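Local coordinates for protein 4'-phospho-dehydrooxetanocin synthase (Bacillus megaterium, PDB 5UL3) that catalyses, as a cobalamin-dependent radical S-adenosylmethionine enzyme, the oxidative ring contraction of dAMP to an oxetane aldehyde in oxetanocin A biosynthesis, at residues 559-569 with 580-588; 317-325 with 544-555. One frame throughout, in Å; residues are numbered along the deposited sequence. Where two conformers were deposited one is given.

Contact 1: residues 559-569 with 580-588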
# COMPACT_ATOMS: atom_id res chain seq x y z
N THR A 559 27.61 -1.06 -14.77
CA THR A 559 27.75 -0.52 -16.11
C THR A 559 28.57 0.77 -16.12
O THR A 559 29.29 1.03 -17.09
CB THR A 559 26.36 -0.28 -16.72
OG1 THR A 559 25.61 -1.50 -16.67
CG2 THR A 559 26.46 0.17 -18.17
N GLU A 560 28.48 1.58 -15.06
CA GLU A 560 29.30 2.79 -14.98
C GLU A 560 30.78 2.45 -15.06
O GLU A 560 31.55 3.14 -15.73
CB GLU A 560 29.00 3.54 -13.68
CG GLU A 560 27.72 4.35 -13.67
CD GLU A 560 27.53 5.09 -12.36
OE1 GLU A 560 27.84 4.50 -11.31
OE2 GLU A 560 27.08 6.25 -12.39
N ARG A 561 31.20 1.38 -14.38
CA ARG A 561 32.59 0.95 -14.44
C ARG A 561 32.90 0.29 -15.78
O ARG A 561 33.91 0.61 -16.42
CB ARG A 561 32.88 -0.01 -13.29
CG ARG A 561 32.72 0.60 -11.91
CD ARG A 561 33.10 -0.39 -10.82
NE ARG A 561 33.27 0.28 -9.53
CZ ARG A 561 32.32 0.40 -8.61
NH1 ARG A 561 31.11 -0.10 -8.84
NH2 ARG A 561 32.57 1.03 -7.47
N LYS A 562 32.04 -0.63 -16.22
CA LYS A 562 32.31 -1.44 -17.40
C LYS A 562 32.46 -0.60 -18.66
O LYS A 562 33.25 -0.94 -19.55
CB LYS A 562 31.19 -2.46 -17.57
CG LYS A 562 31.40 -3.51 -18.64
CD LYS A 562 30.78 -4.82 -18.17
CE LYS A 562 30.64 -5.82 -19.30
NZ LYS A 562 30.33 -7.19 -18.79
N GLU A 563 31.72 0.50 -18.76
CA GLU A 563 31.73 1.33 -19.97
C GLU A 563 32.27 2.73 -19.71
O GLU A 563 32.22 3.57 -20.61
CB GLU A 563 30.32 1.40 -20.57
CG GLU A 563 29.76 0.05 -21.00
CD GLU A 563 28.34 0.13 -21.56
OE1 GLU A 563 27.96 1.21 -22.07
OE2 GLU A 563 27.61 -0.88 -21.49
N GLU A 564 32.78 2.99 -18.50
CA GLU A 564 33.46 4.25 -18.18
C GLU A 564 32.59 5.47 -18.47
O GLU A 564 32.97 6.39 -19.19
CB GLU A 564 34.80 4.35 -18.92
CG GLU A 564 35.70 3.14 -18.76
CD GLU A 564 37.04 3.33 -19.44
OE1 GLU A 564 37.43 4.50 -19.66
OE2 GLU A 564 37.69 2.31 -19.77
N VAL A 565 31.39 5.47 -17.88
CA VAL A 565 30.45 6.57 -18.04
C VAL A 565 29.77 6.82 -16.70
O VAL A 565 29.54 5.89 -15.92
CB VAL A 565 29.42 6.29 -19.16
CG1 VAL A 565 28.66 5.00 -18.88
CG2 VAL A 565 28.47 7.47 -19.36
N ASN A 566 29.48 8.08 -16.42
CA ASN A 566 28.74 8.45 -15.22
C ASN A 566 27.25 8.49 -15.54
O ASN A 566 26.81 9.28 -16.38
CB ASN A 566 29.22 9.78 -14.67
CG ASN A 566 30.24 9.62 -13.54
OD1 ASN A 566 30.73 8.52 -13.29
ND2 ASN A 566 30.55 10.71 -12.85
N LEU A 567 26.48 7.62 -14.88
CA LEU A 567 25.03 7.56 -15.07
C LEU A 567 24.24 8.04 -13.87
O LEU A 567 23.18 8.63 -14.04
CB LEU A 567 24.61 6.13 -15.41
CG LEU A 567 25.16 5.52 -16.70
CD1 LEU A 567 24.80 4.05 -16.82
CD2 LEU A 567 24.68 6.29 -17.92
N ILE A 568 24.74 7.81 -12.66
CA ILE A 568 24.04 8.22 -11.44
C ILE A 568 24.48 9.63 -11.09
O ILE A 568 25.65 9.86 -10.76
CB ILE A 568 24.31 7.25 -10.29
CG1 ILE A 568 23.88 5.83 -10.67
CG2 ILE A 568 23.57 7.70 -9.03
CD1 ILE A 568 24.14 4.79 -9.60
N MET A 569 23.55 10.58 -11.14
CA MET A 569 23.82 11.98 -10.86
C MET A 569 23.96 12.19 -9.35
O MET A 569 24.05 11.24 -8.56
CB MET A 569 22.74 12.85 -11.48
CG MET A 569 22.49 12.55 -12.96
SD MET A 569 24.02 12.49 -13.93
CE MET A 569 24.59 14.19 -13.76
N ARG A 580 15.82 7.13 -3.42
CA ARG A 580 16.09 6.72 -4.79
C ARG A 580 17.22 7.54 -5.39
O ARG A 580 17.51 8.66 -4.95
CB ARG A 580 14.85 6.83 -5.68
CG ARG A 580 14.44 8.25 -6.02
CD ARG A 580 13.07 8.26 -6.69
NE ARG A 580 12.59 9.60 -7.01
CZ ARG A 580 11.32 9.90 -7.24
NH1 ARG A 580 10.39 8.96 -7.19
NH2 ARG A 580 10.97 11.15 -7.53
N TYR A 581 17.82 6.98 -6.43
CA TYR A 581 18.86 7.64 -7.20
C TYR A 581 18.23 8.41 -8.35
O TYR A 581 17.13 8.10 -8.80
CB TYR A 581 19.85 6.62 -7.76
CG TYR A 581 20.62 5.82 -6.75
CD1 TYR A 581 21.78 6.33 -6.17
CD2 TYR A 581 20.21 4.54 -6.38
CE1 TYR A 581 22.50 5.60 -5.25
CE2 TYR A 581 20.93 3.80 -5.46
CZ TYR A 581 22.08 4.33 -4.90
OH TYR A 581 22.81 3.60 -3.98
N ALA A 582 18.93 9.44 -8.80
CA ALA A 582 18.62 10.13 -10.05
C ALA A 582 19.65 9.65 -11.07
O ALA A 582 20.85 9.82 -10.87
CB ALA A 582 18.66 11.64 -9.86
N THR A 583 19.17 9.03 -12.15
CA THR A 583 20.02 8.24 -13.04
C THR A 583 19.75 8.60 -14.50
O THR A 583 18.59 8.67 -14.92
CB THR A 583 19.77 6.74 -12.85
OG1 THR A 583 19.74 6.42 -11.45
CG2 THR A 583 20.85 5.90 -13.54
N SER A 584 20.83 8.81 -15.26
CA SER A 584 20.73 9.06 -16.69
C SER A 584 20.72 7.74 -17.46
O SER A 584 21.06 6.68 -16.93
CB SER A 584 21.87 9.95 -17.17
OG SER A 584 21.86 11.21 -16.52
N PHE A 585 20.34 7.82 -18.73
CA PHE A 585 20.24 6.65 -19.59
C PHE A 585 21.55 6.40 -20.31
O PHE A 585 22.19 7.35 -20.79
CB PHE A 585 19.12 6.83 -20.62
CG PHE A 585 17.73 6.72 -20.05
CD1 PHE A 585 17.25 7.68 -19.17
CD2 PHE A 585 16.91 5.68 -20.41
CE1 PHE A 585 15.96 7.58 -18.64
CE2 PHE A 585 15.62 5.56 -19.89
CZ PHE A 585 15.15 6.52 -19.00
N VAL A 586 21.93 5.13 -20.42
CA VAL A 586 23.16 4.77 -21.13
C VAL A 586 23.00 5.01 -22.63
O VAL A 586 23.99 5.28 -23.33
CB VAL A 586 23.55 3.32 -20.82
CG1 VAL A 586 22.66 2.33 -21.56
CG2 VAL A 586 25.02 3.08 -21.18
N ASP A 587 21.77 4.95 -23.14
CA ASP A 587 21.46 5.26 -24.54
C ASP A 587 20.82 6.65 -24.58
O ASP A 587 19.68 6.83 -24.13
CB ASP A 587 20.55 4.18 -25.11
CG ASP A 587 20.22 4.38 -26.58
OD1 ASP A 587 19.81 5.50 -26.98
OD2 ASP A 587 20.34 3.40 -27.34
N LYS A 588 21.55 7.64 -25.12
CA LYS A 588 21.08 9.03 -25.08
C LYS A 588 19.75 9.21 -25.81
O LYS A 588 18.95 10.06 -25.40
CB LYS A 588 22.12 9.97 -25.70
CG LYS A 588 23.31 10.30 -24.81
CD LYS A 588 24.03 11.54 -25.35
CE LYS A 588 25.40 11.74 -24.71
NZ LYS A 588 26.38 10.70 -25.16
O HOH W 1 21.44 10.20 -7.45

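Contact 2: residues 317-325 with 544-555. With SF4 (iron/sulfur cluster), chain B; EDO (1,2-ethanediol), chain Y.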
# COMPACT_ATOMS: atom_id res chain seq x y z
N ARG A 317 12.87 -11.23 -6.34
CA ARG A 317 13.96 -11.17 -7.30
C ARG A 317 13.85 -10.07 -8.32
O ARG A 317 14.76 -9.92 -9.15
CB ARG A 317 14.08 -12.51 -8.03
CG ARG A 317 14.62 -13.59 -7.15
CD ARG A 317 14.59 -14.88 -7.94
NE ARG A 317 15.28 -15.98 -7.30
CZ ARG A 317 14.79 -16.72 -6.30
NH1 ARG A 317 13.60 -16.45 -5.75
NH2 ARG A 317 15.51 -17.73 -5.84
N CYS A 318 12.76 -9.31 -8.33
CA CYS A 318 12.63 -8.22 -9.30
C CYS A 318 13.70 -7.17 -9.02
O CYS A 318 13.91 -6.77 -7.87
CB CYS A 318 11.23 -7.61 -9.23
SG CYS A 318 9.96 -8.87 -9.49
N THR A 319 14.42 -6.76 -10.06
CA THR A 319 15.65 -6.02 -9.82
C THR A 319 15.41 -4.59 -9.38
O THR A 319 16.34 -3.96 -8.85
CB THR A 319 16.53 -6.02 -11.07
OG1 THR A 319 15.82 -5.37 -12.13
CG2 THR A 319 16.84 -7.47 -11.45
N PHE A 320 14.21 -4.06 -9.61
CA PHE A 320 13.84 -2.71 -9.21
C PHE A 320 13.16 -2.65 -7.85
O PHE A 320 12.80 -1.56 -7.39
CB PHE A 320 12.90 -2.11 -10.27
CG PHE A 320 11.66 -2.94 -10.49
CD1 PHE A 320 10.55 -2.80 -9.67
CD2 PHE A 320 11.64 -3.92 -11.49
CE1 PHE A 320 9.42 -3.59 -9.84
CE2 PHE A 320 10.53 -4.71 -11.67
CZ PHE A 320 9.41 -4.55 -10.84
N CYS A 321 12.95 -3.78 -7.19
CA CYS A 321 12.17 -3.84 -5.96
C CYS A 321 13.09 -4.16 -4.78
O CYS A 321 13.48 -5.32 -4.60
CB CYS A 321 11.08 -4.92 -6.11
SG CYS A 321 9.88 -5.05 -4.73
N PRO A 322 13.48 -3.18 -3.96
CA PRO A 322 14.40 -3.49 -2.85
C PRO A 322 13.70 -4.34 -1.80
O PRO A 322 12.53 -4.11 -1.49
CB PRO A 322 14.78 -2.11 -2.30
CG PRO A 322 13.58 -1.24 -2.61
CD PRO A 322 13.01 -1.78 -3.93
N ARG A 323 14.41 -5.35 -1.28
CA ARG A 323 13.81 -6.28 -0.34
C ARG A 323 14.27 -6.07 1.11
O ARG A 323 13.81 -6.80 1.99
CB ARG A 323 14.07 -7.73 -0.79
CG ARG A 323 13.58 -8.02 -2.23
CD ARG A 323 12.11 -7.56 -2.45
NE ARG A 323 11.20 -8.13 -1.44
CZ ARG A 323 10.02 -7.59 -1.14
NH1 ARG A 323 9.24 -8.15 -0.20
NH2 ARG A 323 9.63 -6.46 -1.74
N ASP A 324 15.12 -5.08 1.38
CA ASP A 324 15.78 -5.01 2.69
C ASP A 324 14.81 -4.61 3.80
O ASP A 324 15.01 -4.99 4.95
CB ASP A 324 16.93 -4.01 2.65
CG ASP A 324 18.04 -4.47 1.73
OD1 ASP A 324 17.90 -4.28 0.51
OD2 ASP A 324 19.02 -5.05 2.24
N HIS A 325 13.76 -3.88 3.46
CA HIS A 325 12.79 -3.43 4.45
C HIS A 325 11.61 -4.40 4.57
O HIS A 325 11.14 -4.69 5.69
CB HIS A 325 12.32 -2.01 4.08
CG HIS A 325 11.32 -1.41 5.04
ND1 HIS A 325 11.61 -1.13 6.36
CD2 HIS A 325 10.04 -1.02 4.84
CE1 HIS A 325 10.54 -0.61 6.94
NE2 HIS A 325 9.58 -0.52 6.04
N MET A 544 11.80 4.13 -15.46
CA MET A 544 12.32 3.47 -14.28
C MET A 544 12.82 4.50 -13.27
O MET A 544 13.57 5.42 -13.61
CB MET A 544 13.47 2.53 -14.66
CG MET A 544 14.17 1.89 -13.46
SD MET A 544 13.16 0.68 -12.57
CE MET A 544 13.02 -0.64 -13.77
N GLU A 545 12.38 4.34 -12.03
CA GLU A 545 12.89 5.07 -10.88
C GLU A 545 13.68 4.07 -10.05
O GLU A 545 13.13 3.05 -9.63
CB GLU A 545 11.76 5.73 -10.08
CG GLU A 545 11.13 6.90 -10.82
CD GLU A 545 9.85 7.39 -10.18
OE1 GLU A 545 9.52 6.93 -9.06
OE2 GLU A 545 9.16 8.23 -10.80
N ILE A 546 14.96 4.34 -9.86
CA ILE A 546 15.88 3.36 -9.29
C ILE A 546 15.98 3.62 -7.80
O ILE A 546 16.54 4.63 -7.36
CB ILE A 546 17.25 3.44 -9.98
CG1 ILE A 546 17.07 3.28 -11.49
CG2 ILE A 546 18.17 2.36 -9.43
CD1 ILE A 546 18.36 3.36 -12.28
N LEU A 547 15.42 2.70 -7.01
CA LEU A 547 15.44 2.90 -5.57
C LEU A 547 16.77 2.44 -4.99
O LEU A 547 17.53 1.70 -5.62
CB LEU A 547 14.28 2.15 -4.90
CG LEU A 547 12.84 2.56 -5.23
CD1 LEU A 547 11.87 1.77 -4.38
CD2 LEU A 547 12.62 4.06 -5.05
N MET A 548 17.04 2.89 -3.76
CA MET A 548 18.20 2.41 -3.03
C MET A 548 18.08 0.91 -2.78
O MET A 548 16.98 0.35 -2.71
CB MET A 548 18.35 3.15 -1.69
CG MET A 548 18.51 4.66 -1.81
SD MET A 548 18.46 5.49 -0.20
CE MET A 548 19.83 4.68 0.63
N ASN A 549 19.24 0.25 -2.67
CA ASN A 549 19.34 -1.15 -2.26
C ASN A 549 18.74 -2.12 -3.28
O ASN A 549 18.35 -3.23 -2.91
CB ASN A 549 18.69 -1.38 -0.89
CG ASN A 549 19.41 -0.64 0.21
OD1 ASN A 549 20.64 -0.56 0.22
ND2 ASN A 549 18.64 -0.08 1.14
N THR A 550 18.66 -1.72 -4.56
CA THR A 550 18.12 -2.60 -5.58
C THR A 550 19.23 -3.25 -6.39
O THR A 550 20.26 -2.64 -6.65
CB THR A 550 17.23 -1.81 -6.55
OG1 THR A 550 17.97 -0.70 -7.07
CG2 THR A 550 15.95 -1.35 -5.85
N PRO A 551 18.99 -4.49 -6.83
CA PRO A 551 19.87 -5.08 -7.86
C PRO A 551 20.05 -4.19 -9.07
O PRO A 551 21.14 -4.13 -9.63
CB PRO A 551 19.15 -6.39 -8.21
CG PRO A 551 18.42 -6.76 -6.98
CD PRO A 551 17.94 -5.43 -6.41
N TYR A 552 18.99 -3.48 -9.48
CA TYR A 552 19.11 -2.63 -10.66
C TYR A 552 20.10 -1.49 -10.43
O TYR A 552 20.86 -1.13 -11.34
CB TYR A 552 17.75 -2.08 -11.08
CG TYR A 552 17.70 -1.59 -12.52
CD1 TYR A 552 18.07 -0.28 -12.83
CD2 TYR A 552 17.29 -2.42 -13.55
CE1 TYR A 552 18.03 0.19 -14.15
CE2 TYR A 552 17.25 -1.97 -14.87
CZ TYR A 552 17.62 -0.67 -15.16
OH TYR A 552 17.60 -0.19 -16.45
N SER A 553 20.11 -0.89 -9.23
CA SER A 553 21.09 0.15 -8.96
C SER A 553 22.51 -0.40 -9.05
O SER A 553 23.41 0.25 -9.58
CB SER A 553 20.86 0.80 -7.59
OG SER A 553 21.09 -0.09 -6.51
N ARG A 554 22.71 -1.63 -8.57
CA ARG A 554 24.04 -2.22 -8.67
C ARG A 554 24.39 -2.59 -10.11
O ARG A 554 25.56 -2.51 -10.50
CB ARG A 554 24.15 -3.43 -7.75
CG ARG A 554 23.89 -3.06 -6.29
CD ARG A 554 24.26 -4.16 -5.32
NE ARG A 554 23.40 -5.34 -5.43
CZ ARG A 554 22.23 -5.47 -4.81
NH1 ARG A 554 21.75 -4.50 -4.04
NH2 ARG A 554 21.53 -6.59 -4.97
N MET A 555 23.39 -2.98 -10.91
CA MET A 555 23.62 -3.18 -12.34
C MET A 555 24.06 -1.89 -13.01
O MET A 555 24.94 -1.89 -13.88
CB MET A 555 22.36 -3.72 -13.02
CG MET A 555 21.95 -5.10 -12.57
SD MET A 555 20.20 -5.48 -12.87
CE MET A 555 20.04 -5.22 -14.63
FE1 SF4 B . 8.80 -8.45 -7.62
FE2 SF4 B . 6.34 -7.76 -6.69
FE3 SF4 B . 8.67 -6.79 -5.50
FE4 SF4 B . 7.97 -9.41 -5.18
S1 SF4 B . 6.80 -7.58 -4.42
S2 SF4 B . 10.07 -8.62 -5.69
S3 SF4 B . 7.08 -9.86 -7.26
S4 SF4 B . 7.90 -6.37 -7.63
C1 EDO Y . 9.04 1.89 -10.79
O1 EDO Y . 9.76 2.95 -11.43
C2 EDO Y . 10.02 0.97 -10.08
O2 EDO Y . 10.86 1.73 -9.21
O HOH W 2 13.98 0.71 -8.32
O HOH W 3 16.99 -5.92 -2.21

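Contact 1: residues 559-569 with 580-588
Leu-567 and Ser-584 show how two irregular chain segments can be joined by a single antiparallel bridge. Ser-584 N donates to Leu-567 O at 2.7 Å, nearly straight at 174°, and Met-569 N returns the bond to Ala-582 O at 2.8 Å. Between them Ile-568 sits opposite Thr-583. The packed middle of the contact belongs to Leu-567 and Ile-568, both buried. With Leu-567 CG anti to its carbonyl carbon (chi1 -62°), CD2 reaches the backbone of Val-586, 3.9 Å from its CA. Ile-568 CG2 comes obliquely against the Tyr-581 ring, 3.6 Å from CD1, while its CG1 branch runs alongside Thr-583 CG2.

The carboxylate of Glu-560, in the last turns of the helix, grips the chain: OE2 accepts from both Leu-567 N and Ile-568 N, at 2.9 and 2.8 Å respectively.

Two looser ends flank this middle. At one, Met-569, exposed and bent at chi2 and chi3, brings SD to 3.6 Å from Ser-584 OG, and a water accepts from Ala-582 N and lies within hydrogen-bonding distance of Met-569 O, bridging the two backbones. At the other, Glu-563 OE1 merely brushes Val-586 CG2; its OE2 is engaged by Lys-481 in a salt bridge. Helix 551-563 ends here with Glu-564 at positive phi, and the returning chain then pairs with the segment leading to Asp-587, N-cap of the next helix: a Schellman-terminated helix followed by an isolated beta bridge.

Contact 2: residues 317-325 with 544-555
The cysteine loop of the radical SAM core, which holds the iron-sulfur cluster, is backed here by the start of helix 551-563. Thr-319 O receives Tyr-552 N at 2.8 Å, the one direct hydrogen bond between the segments, with the donor tilted 33° from the carbonyl plane. The same oxygen sits against Pro-551 CD and Thr-550 CB, 3.3 Å from each, at the N-terminal end of the helix. Thr-319 OG1 meets the edge of the Tyr-552 ring in its plane at CD2, but bonds to Arg-445 O; the tyrosine hydroxyl is held by Asp-477.

Cys-313, Cys-318 and Cys-321, spaced CX4CX2C, one residue longer in the first gap than the CX3CX2C common in the superfamily, bind the cluster. Within the type I turn from Cys-318 to Cys-321 both sulfurs reach the cluster, each binding a different iron, while Thr-319 and Phe-320 between them meet the 544-555 segment. Phe-320 CG lies between its backbone N and carbonyl carbon (chi1 57°), which carries the ring toward cluster sulfur S4, 3.9 Å from CE1. Met-544 SD touches Phe-320 CB at 3.6 Å and makes an oblique Met-aromatic contact with the ring.

Pro-322, a cobalamin-binding residue, packs its CD against Thr-550 CG2 at 3.5 Å and against Leu-547 CD1. Thr-550 is the N-cap: OG1 accepts from Ser-553 N and donates to Leu-547 O, tying the type II turn 547-550 to the helix. One water bridges Phe-320 O to Glu-545 O and Leu-547 N; another joins Arg-323 N to Asn-549 O. Asp-324 OD1 presses on Asn-549 CB at 3.3 Å, its other oxygen paired with Arg-328.

In the fold
Both contacts use helix 551-563, contact 2 at its start and contact 1 at its end, and their centres lie about 15 Å apart. Contact 2 is partly buried and belongs to the active site, with cysteine sulfurs on iron, a cobalamin-binding proline and bridging waters; contact 1 is a surface contact held by backbone pairing and aliphatic packing. The short strands 546-547 and 580-581 connect them as antiparallel neighbours: Tyr-581 N lies 2.8 Å from Ile-546 O, a probable hydrogen bond. Beside it Arg-580 NH1 forms a salt bridge with Glu-545 OE1, so a residue of contact 1 meets an S-adenosylmethionine-binding glutamate of contact 2.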